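Local coordinates for protein putative ketosteroid isomerase (Parabacteroides distasonis ATCC 8503, PDB 3KE7) that is of unproven function but, as a SnoaL-like protein of the NTF2 clan and putative ketosteroid isomerase, probably binds a small ligand in its pocket, at residues Arg61-Tyr64 / Lys65-Leu69. Numbering follows the deposited sequence.
Sequences RTYY and KGMQL
Met67, a selenomethionine in this crystal, reaches back from the loop onto two aromatic rings of the helix it has just left; the unbranched, flexible chain of methionine can bend to bring a methyl against both. Its CB lies 3.8 Å from Tyr64 O, and CG is beside Tyr63 O. CG sits anti to the carbonyl carbon (chi1 -75°), which sends the chain back along the helix end. SE then passes obliquely by the Tyr63 ring, 4.4 Å from its centroid, a Met-aromatic contact. A bend at chi3 (-67°) turns the terminal CE over the middle of the Tyr64 ring, 3.5 Å above its plane, as a CH-pi contact; the same methyl lies 3.5 Å from Tyr63 CE2. Tyr64 suits this buried place because its broad flat ring offers Met67 a whole face while packing on Met33, Phe35 and Val36. The backbone tightens at this C-terminal end of a helix of the NTF2-like fold: Lys65 N makes the i to i-4 bond to Arg61 O, whereas Gly66 N and Met67 N reach only three residues back, to Tyr63 O and Tyr64 O. Leu69, branched and apolar, brings CD1 to 3.3 Å from Tyr64 CE2 and also touches the bound bicine. Were Tyr64 replaced by an alanine, the Met67 methyl would probably lose the face it rests on, and Leu69 CD1 its aromatic neighbour. Tyr63 OH hydrogen-bonds Asp47 and Ser49, which probably helps to hold the ring that SE skirts.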
loop_
_atom_site.group_PDB
_atom_site.type_symbol
_atom_site.label_atom_id
_atom_site.label_comp_id
_atom_site.label_asym_id
_atom_site.label_seq_id
_atom_site.Cartn_x
_atom_site.Cartn_y
_atom_site.Cartn_z
ATOM N N ARG B 61 -7.292 -15.754 -6.143
ATOM C CA ARG B 61 -8.208 -16.382 -7.089
ATOM C C ARG B 61 -9.374 -17.025 -6.365
ATOM O O ARG B 61 -10.520 -16.782 -6.721
ATOM C CB ARG B 61 -7.467 -17.385 -7.964
ATOM C CG ARG B 61 -8.382 -18.007 -8.981
ATOM C CD ARG B 61 -7.726 -19.204 -9.685
ATOM N NE ARG B 61 -6.331 -18.939 -9.982
ATOM C CZ ARG B 61 -5.889 -18.198 -10.987
ATOM N NH1 ARG B 61 -6.741 -17.628 -11.847
ATOM N NH2 ARG B 61 -4.569 -18.028 -11.137
ATOM N N THR B 62 -9.108 -17.816 -5.353
ATOM C CA THR B 62 -10.158 -18.447 -4.557
ATOM C C THR B 62 -11.118 -17.434 -3.955
ATOM O O THR B 62 -12.336 -17.612 -3.985
ATOM C CB THR B 62 -9.510 -19.312 -3.454
ATOM O OG1 THR B 62 -8.716 -20.306 -4.108
ATOM C CG2 THR B 62 -10.587 -19.984 -2.561
ATOM N N TYR B 63 -10.580 -16.337 -3.424
ATOM C CA TYR B 63 -11.400 -15.280 -2.855
ATOM C C TYR B 63 -12.303 -14.623 -3.933
ATOM O O TYR B 63 -13.522 -14.470 -3.765
ATOM C CB TYR B 63 -10.484 -14.233 -2.221
ATOM C CG TYR B 63 -11.193 -13.092 -1.574
ATOM C CD1 TYR B 63 -12.059 -13.305 -0.528
ATOM C CD2 TYR B 63 -10.974 -11.782 -1.992
ATOM C CE1 TYR B 63 -12.709 -12.248 0.079
ATOM C CE2 TYR B 63 -11.571 -10.725 -1.364
ATOM C CZ TYR B 63 -12.466 -10.974 -0.342
ATOM O OH TYR B 63 -13.155 -9.938 0.299
ATOM N N TYR B 64 -11.693 -14.272 -5.059
ATOM C CA TYR B 64 -12.415 -13.613 -6.132
ATOM C C TYR B 64 -13.463 -14.502 -6.791
ATOM O O TYR B 64 -14.494 -14.016 -7.278
ATOM C CB TYR B 64 -11.420 -13.089 -7.210
ATOM C CG TYR B 64 -11.024 -11.670 -7.031
ATOM C CD1 TYR B 64 -10.098 -11.292 -6.112
ATOM C CD2 TYR B 64 -11.597 -10.702 -7.817
ATOM C CE1 TYR B 64 -9.721 -9.974 -5.963
ATOM C CE2 TYR B 64 -11.258 -9.365 -7.677
ATOM C CZ TYR B 64 -10.314 -9.006 -6.759
ATOM O OH TYR B 64 -10.024 -7.643 -6.648
ATOM N N LYS B 65 -13.260 -15.813 -6.752
ATOM C CA LYS B 65 -14.247 -16.734 -7.295
ATOM C C LYS B 65 -15.581 -16.617 -6.564
ATOM O O LYS B 65 -16.611 -16.940 -7.140
ATOM C CB LYS B 65 -13.758 -18.172 -7.186
ATOM C CG LYS B 65 -12.720 -18.538 -8.229
ATOM C CD LYS B 65 -12.030 -19.919 -7.966
ATOM C CE LYS B 65 -12.996 -21.035 -7.758
ATOM N NZ LYS B 65 -13.679 -21.470 -9.039
ATOM N N GLY B 66 -15.569 -16.129 -5.334
ATOM C CA GLY B 66 -16.791 -16.010 -4.541
ATOM C C GLY B 66 -17.431 -14.642 -4.609
ATOM O O GLY B 66 -18.487 -14.445 -4.036
HETATM N N MSE B 67 -16.786 -13.684 -5.279
HETATM C CA MSE B 67 -17.304 -12.335 -5.332
HETATM C C MSE B 67 -18.047 -12.034 -6.598
HETATM O O MSE B 67 -17.701 -12.481 -7.673
HETATM C CB MSE B 67 -16.171 -11.313 -5.176
HETATM C CG MSE B 67 -15.672 -11.194 -3.739
HETATM SE SE MSE B 67 -14.634 -9.639 -3.377
HETATM C CE MSE B 67 -13.190 -10.115 -4.454
ATOM N N GLN B 68 -19.078 -11.235 -6.478
ATOM C CA GLN B 68 -19.816 -10.801 -7.630
ATOM C C GLN B 68 -19.308 -9.433 -8.003
ATOM O O GLN B 68 -19.394 -8.489 -7.229
ATOM C CB GLN B 68 -21.314 -10.759 -7.383
ATOM C CG GLN B 68 -22.108 -10.468 -8.643
ATOM C CD GLN B 68 -23.589 -10.546 -8.468
ATOM O OE1 GLN B 68 -24.116 -10.515 -7.334
ATOM N NE2 GLN B 68 -24.293 -10.595 -9.588
ATOM N N LEU B 69 -18.742 -9.337 -9.183
ATOM C CA LEU B 69 -18.062 -8.092 -9.572
ATOM C C LEU B 69 -18.379 -7.839 -11.032
ATOM O O LEU B 69 -18.663 -8.780 -11.782
ATOM C CB LEU B 69 -16.528 -8.195 -9.370
ATOM C CG LEU B 69 -15.998 -8.480 -7.968
ATOM C CD1 LEU B 69 -14.486 -8.779 -8.055
ATOM C CD2 LEU B 69 -16.259 -7.365 -6.998
#